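DUF3256 domain-containing protein (Porphyromonas gingivalis W83, PDB 2P3P) is of unknown function but can bind magnesium and is probably anchored in a membrane. Local coordinates at residues Arg81-Ser86 and Val91-Thr96; Pro126-Phe131 and Gln170-Thr175; Met155-Ser160 and Asp164-Arg169. All blocks are in the same frame, centred on the assembly; numbering follows the deposited sequence.

Interaction 1: Arg81-Ser86 and Val91-Thr96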
loop_
_atom_site.group_PDB
_atom_site.type_symbol
_atom_site.label_atom_id
_atom_site.label_comp_id
_atom_site.label_asym_id
_atom_site.label_seq_id
_atom_site.Cartn_x
_atom_site.Cartn_y
_atom_site.Cartn_z
ATOM N N ARG A 81 -8.621 3.331 -0.940
ATOM C CA ARG A 81 -9.594 3.834 0.043
ATOM C C ARG A 81 -9.731 5.327 -0.149
ATOM O O ARG A 81 -8.797 5.938 -0.622
ATOM C CB ARG A 81 -9.112 3.607 1.469
ATOM C CG ARG A 81 -9.134 2.182 1.912
ATOM C CD ARG A 81 -9.159 2.054 3.419
ATOM N NE ARG A 81 -10.421 2.541 3.964
ATOM C CZ ARG A 81 -10.555 2.997 5.193
ATOM N NH1 ARG A 81 -9.503 3.093 5.982
ATOM N NH2 ARG A 81 -11.743 3.403 5.610
ATOM N N ILE A 82 -10.863 5.889 0.280
ATOM C CA ILE A 82 -11.059 7.318 0.448
ATOM C C ILE A 82 -10.544 7.714 1.841
ATOM O O ILE A 82 -10.788 7.043 2.827
ATOM C CB ILE A 82 -12.579 7.711 0.351
ATOM C CG1 ILE A 82 -13.132 7.327 -0.991
ATOM C CG2 ILE A 82 -12.770 9.251 0.401
ATOM C CD1 ILE A 82 -12.535 8.145 -2.092
ATOM N N LEU A 83 -9.895 8.856 1.904
ATOM C CA LEU A 83 -9.492 9.503 3.151
ATOM C C LEU A 83 -10.042 10.928 3.160
ATOM O O LEU A 83 -10.116 11.621 2.123
ATOM C CB LEU A 83 -7.969 9.550 3.300
ATOM C CG LEU A 83 -7.178 8.252 3.250
ATOM C CD1 LEU A 83 -5.666 8.519 3.236
ATOM C CD2 LEU A 83 -7.597 7.392 4.413
ATOM N N PRO A 84 -10.470 11.382 4.329
ATOM C CA PRO A 84 -11.064 12.713 4.379
ATOM C C PRO A 84 -10.023 13.798 4.274
ATOM O O PRO A 84 -9.090 13.796 5.057
ATOM C CB PRO A 84 -11.709 12.763 5.770
ATOM C CG PRO A 84 -11.058 11.751 6.579
ATOM C CD PRO A 84 -10.482 10.705 5.647
ATOM N N PHE A 85 -10.202 14.731 3.340
ATOM C CA PHE A 85 -9.284 15.870 3.249
ATOM C C PHE A 85 -9.790 16.977 4.150
ATOM O O PHE A 85 -9.018 17.673 4.825
ATOM C CB PHE A 85 -9.071 16.368 1.802
ATOM C CG PHE A 85 -8.064 17.441 1.736
ATOM C CD1 PHE A 85 -6.704 17.143 1.762
ATOM C CD2 PHE A 85 -8.471 18.766 1.763
ATOM C CE1 PHE A 85 -5.752 18.171 1.781
ATOM C CE2 PHE A 85 -7.530 19.792 1.804
ATOM C CZ PHE A 85 -6.188 19.508 1.803
ATOM N N SER A 86 -11.093 17.199 4.110
ATOM C CA SER A 86 -11.783 17.941 5.143
ATOM C C SER A 86 -12.963 17.101 5.617
ATOM O O SER A 86 -13.034 15.912 5.333
ATOM C CB SER A 86 -12.273 19.271 4.585
ATOM O OG SER A 86 -13.328 19.069 3.683
ATOM N N VAL A 91 -9.817 12.672 -0.590
ATOM C CA VAL A 91 -8.811 12.232 -1.565
ATOM C C VAL A 91 -8.789 10.678 -1.615
ATOM O O VAL A 91 -9.248 9.993 -0.679
ATOM C CB VAL A 91 -7.396 12.816 -1.279
ATOM C CG1 VAL A 91 -7.411 14.358 -1.391
ATOM C CG2 VAL A 91 -6.867 12.373 0.043
ATOM N N ILE A 92 -8.276 10.140 -2.726
ATOM C CA ILE A 92 -8.113 8.673 -2.909
ATOM C C ILE A 92 -6.652 8.289 -2.601
ATOM O O ILE A 92 -5.735 8.873 -3.148
ATOM C CB ILE A 92 -8.442 8.236 -4.368
ATOM C CG1 ILE A 92 -9.821 8.772 -4.792
ATOM C CG2 ILE A 92 -8.387 6.664 -4.505
ATOM C CD1 ILE A 92 -10.137 8.653 -6.230
ATOM N N CYS A 93 -6.482 7.277 -1.747
ATOM C CA CYS A 93 -5.177 6.766 -1.379
ATOM C C CYS A 93 -5.081 5.363 -1.921
ATOM O O CYS A 93 -5.977 4.536 -1.661
ATOM C CB CYS A 93 -5.033 6.743 0.148
ATOM S SG CYS A 93 -3.409 6.048 0.708
ATOM N N VAL A 94 -4.022 5.086 -2.701
ATOM C CA VAL A 94 -3.907 3.798 -3.356
ATOM C C VAL A 94 -2.540 3.304 -2.968
ATOM O O VAL A 94 -1.560 4.035 -3.084
ATOM C CB VAL A 94 -4.061 3.854 -4.912
ATOM C CG1 VAL A 94 -4.079 2.434 -5.515
ATOM C CG2 VAL A 94 -5.325 4.569 -5.313
ATOM N N VAL A 95 -2.488 2.081 -2.458
ATOM C CA VAL A 95 -1.236 1.485 -2.034
ATOM C C VAL A 95 -1.032 0.271 -2.930
ATOM O O VAL A 95 -1.864 -0.650 -2.960
ATOM C CB VAL A 95 -1.240 1.055 -0.521
ATOM C CG1 VAL A 95 0.123 0.482 -0.120
ATOM C CG2 VAL A 95 -1.616 2.189 0.388
ATOM N N THR A 96 0.071 0.281 -3.656
ATOM C CA THR A 96 0.342 -0.764 -4.647
ATOM C C THR A 96 1.625 -1.448 -4.229
ATOM O O THR A 96 2.680 -0.782 -4.095
ATOM C CB THR A 96 0.470 -0.218 -6.071
ATOM O OG1 THR A 96 -0.694 0.530 -6.439
ATOM C CG2 THR A 96 0.670 -1.390 -7.074
#
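Leu83 CD1 settles against the flank of Cys93, 3.6 Å from its CB, and this diagonal contact is the tightest side-chain fit between Arg81-Ser86 and Val91-Thr96. Leu83 has CG anti to its carbonyl carbon (chi1 -57°), which, with the extended second torsion, carries CD1 away from Val91, its cross-strand partner, and onto Cys93. Val91 fits more loosely: its CG2 stands 4.4 Å from Leu83 CB, while its CG1 meets Phe85 CB at 4.1 Å. Val91 is thus the bump that fills the hollow between Leu83 and Phe85, and it has the largest buried area of the contact.

The other face carries Ile82 and Ile92. They form a non-hydrogen-bonded pair, their chains crossing obliquely, with Ile82 CD1 laid on Ile92 CG1 at 3.9 Å. Leu12 and Cys15 of helix 11-18 cover this ridge, Leu12 against Ile82 and Cys15 against Ile92.

Two hydrogen-bonded pairs hold the backbones in register. Arg81 and Cys93 exchange N-H and carbonyl, as do Leu83 and Val91; Cys93 N to Arg81 O, at 2.9 Å, is almost straight at 176°. Between them Ile82 CA adds a CA-H...O contact to Val91 O. The Arg81 side chain turns away from Val91-Thr96, and its NE donates to Asn66 O.

The short segment axes come within 4.7 Å, and their directions differ by 133°, well short of a flat antiparallel pair. This is the geometry of a twisted beta hairpin, here formed by strands 77-84 and 90-98 in the middle of an antiparallel meander sheet with a helix packed on one face.

Interaction 2: Pro126-Phe131 and Gln170-Thr175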
loop_
_atom_site.group_PDB
_atom_site.type_symbol
_atom_site.label_atom_id
_atom_site.label_comp_id
_atom_site.label_asym_id
_atom_site.label_seq_id
_atom_site.Cartn_x
_atom_site.Cartn_y
_atom_site.Cartn_z
ATOM N N PRO A 126 9.532 6.689 5.694
ATOM C CA PRO A 126 10.563 6.631 6.733
ATOM C C PRO A 126 11.911 6.174 6.195
ATOM O O PRO A 126 11.951 5.565 5.121
ATOM C CB PRO A 126 10.017 5.615 7.737
ATOM C CG PRO A 126 8.976 4.846 7.050
ATOM C CD PRO A 126 8.451 5.703 5.903
ATOM N N ARG A 127 12.981 6.579 6.887
ATOM C CA ARG A 127 14.344 6.107 6.634
ATOM C C ARG A 127 14.502 4.749 7.277
ATOM O O ARG A 127 13.777 4.416 8.229
ATOM C CB ARG A 127 15.397 7.057 7.228
ATOM C CG ARG A 127 15.396 8.459 6.626
ATOM C CD ARG A 127 16.330 9.431 7.354
ATOM N NE ARG A 127 17.673 8.878 7.555
ATOM C CZ ARG A 127 18.769 9.590 7.802
ATOM N NH1 ARG A 127 19.918 8.964 7.973
ATOM N NH2 ARG A 127 18.729 10.916 7.856
ATOM N N ILE A 128 15.480 3.981 6.806
ATOM C CA ILE A 128 15.669 2.662 7.389
ATOM C C ILE A 128 16.032 2.797 8.882
ATOM O O ILE A 128 15.765 1.885 9.672
ATOM C CB ILE A 128 16.708 1.813 6.615
ATOM C CG1 ILE A 128 16.647 0.344 7.038
ATOM C CG2 ILE A 128 18.157 2.362 6.822
ATOM C CD1 ILE A 128 15.299 -0.347 6.847
ATOM N N GLU A 129 16.636 3.923 9.294
ATOM C CA GLU A 129 17.059 4.060 10.686
ATOM C C GLU A 129 15.891 4.122 11.650
ATOM O O GLU A 129 16.061 3.849 12.853
ATOM C CB GLU A 129 18.008 5.269 10.918
ATOM C CG GLU A 129 17.357 6.665 10.757
ATOM C CD GLU A 129 18.252 7.816 11.210
ATOM O OE1 GLU A 129 19.397 7.588 11.723
ATOM O OE2 GLU A 129 17.788 8.968 11.071
ATOM N N ASP A 130 14.729 4.515 11.126
ATOM C CA ASP A 130 13.481 4.480 11.901
ATOM C C ASP A 130 13.102 3.090 12.407
ATOM O O ASP A 130 12.255 2.980 13.301
ATOM C CB ASP A 130 12.349 5.102 11.106
ATOM C CG ASP A 130 12.619 6.564 10.786
ATOM O OD1 ASP A 130 13.284 7.248 11.592
ATOM O OD2 ASP A 130 12.164 7.012 9.732
ATOM N N PHE A 131 13.729 2.058 11.851
ATOM C CA PHE A 131 13.408 0.670 12.179
ATOM C C PHE A 131 14.520 0.087 13.060
ATOM O O PHE A 131 14.554 -1.133 13.341
ATOM C CB PHE A 131 13.268 -0.164 10.893
ATOM C CG PHE A 131 12.102 0.213 10.046
ATOM C CD1 PHE A 131 10.856 -0.394 10.241
ATOM C CD2 PHE A 131 12.212 1.197 9.080
ATOM C CE1 PHE A 131 9.761 -0.044 9.479
ATOM C CE2 PHE A 131 11.100 1.564 8.324
ATOM C CZ PHE A 131 9.874 0.927 8.535
ATOM N N GLN A 170 9.690 -2.751 7.368
ATOM C CA GLN A 170 10.849 -2.981 6.528
ATOM C C GLN A 170 10.896 -4.444 6.125
ATOM O O GLN A 170 10.613 -5.351 6.911
ATOM C CB GLN A 170 12.178 -2.452 7.138
ATOM C CG GLN A 170 12.630 -3.061 8.495
ATOM C CD GLN A 170 13.297 -4.414 8.340
ATOM O OE1 GLN A 170 13.726 -4.771 7.249
ATOM N NE2 GLN A 170 13.293 -5.201 9.398
ATOM N N THR A 171 11.222 -4.675 4.865
ATOM C CA THR A 171 11.351 -6.035 4.371
ATOM C C THR A 171 12.791 -6.302 3.940
ATOM O O THR A 171 13.025 -7.226 3.161
ATOM C CB THR A 171 10.355 -6.343 3.243
ATOM O OG1 THR A 171 10.492 -5.377 2.204
ATOM C CG2 THR A 171 8.888 -6.299 3.716
ATOM N N VAL A 172 13.742 -5.520 4.463
ATOM C CA VAL A 172 15.175 -5.758 4.258
ATOM C C VAL A 172 15.655 -7.055 4.966
ATOM O O VAL A 172 16.451 -7.834 4.426
ATOM C CB VAL A 172 16.027 -4.514 4.753
ATOM C CG1 VAL A 172 17.514 -4.800 4.676
ATOM C CG2 VAL A 172 15.682 -3.252 3.969
ATOM N N THR A 173 15.232 -7.252 6.205
ATOM C CA THR A 173 15.715 -8.382 6.962
ATOM C C THR A 173 15.562 -9.700 6.215
ATOM O O THR A 173 16.497 -10.493 6.173
ATOM C CB THR A 173 15.070 -8.502 8.339
ATOM O OG1 THR A 173 15.318 -7.314 9.093
ATOM C CG2 THR A 173 15.647 -9.744 9.083
ATOM N N GLU A 174 14.430 -9.921 5.562
ATOM C CA GLU A 174 14.260 -11.174 4.787
ATOM C C GLU A 174 15.207 -11.309 3.586
ATOM O O GLU A 174 15.501 -12.424 3.166
ATOM C CB GLU A 174 12.813 -11.370 4.371
ATOM C CG GLU A 174 12.267 -10.330 3.444
ATOM C CD GLU A 174 10.767 -10.354 3.439
ATOM O OE1 GLU A 174 10.160 -9.760 4.368
ATOM O OE2 GLU A 174 10.196 -11.015 2.532
ATOM N N THR A 175 15.753 -10.194 3.101
ATOM C CA THR A 175 16.722 -10.202 1.993
ATOM C C THR A 175 18.145 -10.648 2.395
ATOM O O THR A 175 18.933 -11.053 1.541
ATOM C CB THR A 175 16.771 -8.835 1.259
ATOM O OG1 THR A 175 17.368 -7.828 2.087
ATOM C CG2 THR A 175 15.357 -8.387 0.814
#
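A small, mostly apolar contact, CH-pi at its centre, joins two connecting regions: the 3-10 turn at Ile128-Phe131 and the chain leaving strand 165-170 at Gln170-Val172. Gln170 CB stands over the face of the Phe131 ring, 3.9 Å from its centroid and 10° off the normal. The next carbon, CG, slides across the same ring to CD1 at 3.6 Å. Gln170 N comes within 3.4 Å of Phe131 CE1. Ile128 CD1 touches Gln170 CB and meets Val172 CG2 tip to tip at 4.1 Å.

While its methylenes lie on the ring, the amide of Gln170 is engaged elsewhere. CG sits between the backbone N and the carbonyl carbon (chi1 61°), and a second bend turns the amide toward Val172 N and Thr173 N. There OE1 accepts from Thr173 N at 3.1 Å, on an in-plane lone pair, and weakly from Val172 N. NE2 donates to Thr173 OG1 and Ser189 O, helping to fix the amide's rotation.

The Val172 side chain lies about 6 Å from that of Ser149, which can bind magnesium, though the ion is absent here. The chemistry implies that Gln170 divides its labour: carbons join the segments, while the polar end braces the following turn.

Interaction 3: Met155-Ser160 and Asp164-Arg169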
loop_
_atom_site.group_PDB
_atom_site.type_symbol
_atom_site.label_atom_id
_atom_site.label_comp_id
_atom_site.label_asym_id
_atom_site.label_seq_id
_atom_site.Cartn_x
_atom_site.Cartn_y
_atom_site.Cartn_z
HETATM N N MSE A 155 10.197 -1.652 1.819
HETATM C CA MSE A 155 9.206 -1.539 2.879
HETATM C C MSE A 155 7.815 -1.857 2.331
HETATM O O MSE A 155 7.429 -1.442 1.226
HETATM C CB MSE A 155 9.208 -0.138 3.539
HETATM C CG MSE A 155 10.540 0.255 4.180
HETATM SE SE MSE A 155 10.594 2.161 4.547
HETATM C CE MSE A 155 12.561 2.382 4.854
ATOM N N GLN A 156 7.071 -2.633 3.107
ATOM C CA GLN A 156 5.710 -3.013 2.764
ATOM C C GLN A 156 4.713 -2.248 3.643
ATOM O O GLN A 156 4.790 -2.259 4.884
ATOM C CB GLN A 156 5.510 -4.528 2.981
ATOM C CG GLN A 156 4.096 -4.991 2.608
ATOM C CD GLN A 156 3.955 -6.496 2.610
ATOM O OE1 GLN A 156 4.824 -7.224 3.142
ATOM N NE2 GLN A 156 2.844 -6.963 2.105
ATOM N N VAL A 157 3.781 -1.577 2.986
ATOM C CA VAL A 157 2.738 -0.855 3.653
ATOM C C VAL A 157 1.397 -1.606 3.661
ATOM O O VAL A 157 1.017 -2.204 2.666
ATOM C CB VAL A 157 2.543 0.460 2.921
ATOM C CG1 VAL A 157 1.357 1.227 3.478
ATOM C CG2 VAL A 157 3.873 1.308 2.987
ATOM N N SER A 158 0.704 -1.518 4.792
ATOM C CA SER A 158 -0.700 -1.973 4.927
ATOM C C SER A 158 -1.583 -0.830 5.450
ATOM O O SER A 158 -1.489 -0.447 6.606
ATOM C CB SER A 158 -0.798 -3.124 5.909
ATOM O OG SER A 158 -2.099 -3.701 5.852
ATOM N N LEU A 159 -2.418 -0.295 4.594
ATOM C CA LEU A 159 -3.448 0.673 5.043
ATOM C C LEU A 159 -4.589 -0.102 5.701
ATOM O O LEU A 159 -5.060 -1.148 5.187
ATOM C CB LEU A 159 -3.920 1.460 3.806
ATOM C CG LEU A 159 -4.969 2.520 4.006
ATOM C CD1 LEU A 159 -4.487 3.598 4.967
ATOM C CD2 LEU A 159 -5.293 3.087 2.605
ATOM N N SER A 160 -5.028 0.362 6.869
ATOM C CA SER A 160 -6.193 -0.232 7.521
ATOM C C SER A 160 -7.452 -0.207 6.648
ATOM O O SER A 160 -7.694 0.716 5.841
ATOM C CB SER A 160 -6.493 0.440 8.869
ATOM O OG SER A 160 -7.642 -0.164 9.522
ATOM N N ASP A 164 -8.381 5.300 9.741
ATOM C CA ASP A 164 -7.484 6.091 8.897
ATOM C C ASP A 164 -6.044 5.985 9.479
ATOM O O ASP A 164 -5.436 6.938 9.978
ATOM C CB ASP A 164 -7.994 7.548 8.716
ATOM C CG ASP A 164 -9.407 7.639 8.101
ATOM O OD1 ASP A 164 -9.871 6.662 7.465
ATOM O OD2 ASP A 164 -10.052 8.730 8.216
ATOM N N THR A 165 -5.522 4.772 9.390
ATOM C CA THR A 165 -4.210 4.441 9.895
ATOM C C THR A 165 -3.555 3.466 8.923
ATOM O O THR A 165 -4.247 2.753 8.180
ATOM C CB THR A 165 -4.285 3.818 11.319
ATOM O OG1 THR A 165 -4.968 2.546 11.298
ATOM C CG2 THR A 165 -5.005 4.753 12.305
ATOM N N LEU A 166 -2.230 3.410 8.973
ATOM C CA LEU A 166 -1.431 2.469 8.168
ATOM C C LEU A 166 -0.249 2.033 8.989
ATOM O O LEU A 166 0.147 2.748 9.929
ATOM C CB LEU A 166 -0.974 3.071 6.837
ATOM C CG LEU A 166 0.110 4.153 6.735
ATOM C CD1 LEU A 166 1.510 3.644 7.038
ATOM C CD2 LEU A 166 0.091 4.763 5.293
ATOM N N SER A 167 0.284 0.858 8.637
ATOM C CA SER A 167 1.452 0.282 9.241
ATOM C C SER A 167 2.458 -0.001 8.126
ATOM O O SER A 167 2.084 -0.320 6.993
ATOM C CB SER A 167 1.039 -1.001 9.973
ATOM O OG SER A 167 2.076 -1.589 10.690
ATOM N N ILE A 168 3.732 0.206 8.403
ATOM C CA ILE A 168 4.781 -0.033 7.405
ATOM C C ILE A 168 5.889 -0.842 8.047
ATOM O O ILE A 168 6.355 -0.505 9.142
ATOM C CB ILE A 168 5.277 1.304 6.764
ATOM C CG1 ILE A 168 6.272 1.063 5.597
ATOM C CG2 ILE A 168 5.801 2.301 7.879
ATOM C CD1 ILE A 168 6.657 2.372 4.869
ATOM N N ARG A 169 6.322 -1.891 7.351
ATOM C CA ARG A 169 7.308 -2.829 7.844
ATOM C C ARG A 169 8.465 -2.816 6.851
ATOM O O ARG A 169 8.233 -2.784 5.631
ATOM C CB ARG A 169 6.736 -4.247 7.985
ATOM C CG ARG A 169 6.272 -4.884 6.707
ATOM C CD ARG A 169 5.596 -6.251 6.887
ATOM N NE ARG A 169 4.411 -6.187 7.752
ATOM C CZ ARG A 169 4.000 -7.188 8.538
ATOM N NH1 ARG A 169 4.641 -8.344 8.563
ATOM N NH2 ARG A 169 2.930 -7.044 9.288
HETATM O O HOH W 1 3.111 -3.826 6.479
#
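Met155-Ser160 and Asp164-Arg169 form a beta hairpin, antiparallel at 164° with the segment axes 4.6 Å apart. Five backbone hydrogen bonds tie it. Gln156 and Arg169 exchange two, as do Ser158 and Ser167, and Ser160 N closes the series on Thr165 O at 2.8 Å.

Apolar contacts lie on the face bearing Val157, Leu159, Leu166 and Ile168. Val157 CG2 touches Ile168 CD1 at 3.5 Å, and Ile168 CG1 lies 3.8 Å from the CB of selenomethionine Met155. Leu159 and Leu166 cross at about a right angle, with Leu159 CD1 4.0 Å from Leu166 CB. Val95 and Cys93 of strand 90-98 cover Val157 and Leu159 respectively, which packs this face on the larger sheet.

Polar side chains take the other face. Gln156 and Arg169 run side by side in the same direction, touching through Gln156 CB and Arg169 CG at 3.8 Å, with amide and guanidinium planes 65° apart. A bend at chi3 (59°) turns the arginine so that one water can bridge the pair: it donates to Gln156 O at 2.8 Å and accepts from Arg169 NE at 3.0 Å.

In the fold
Along the chain, interaction 1 comes first, in the seven-stranded antiparallel sheet. Interaction 2 opens later, and the hairpin of interaction 3, in the four-stranded sheet, falls between its two segments. The centres of interactions 1 and 3 are 13 Å apart; the hairpins touch where Leu83 and Pro84 meet Asp164 and where Arg81 reaches the backbone of Ser160, a weak hydrogen bond. The centres of interactions 2 and 3 are 14 Å apart, and Met155, which packs on Pro126 and Phe131, joins them. Interactions 1 and 2, centred 25 Å apart on opposite sides of the chain's centre, do not touch. The smaller sheet thus bridges the larger one and the loops near magnesium-binding Ser149.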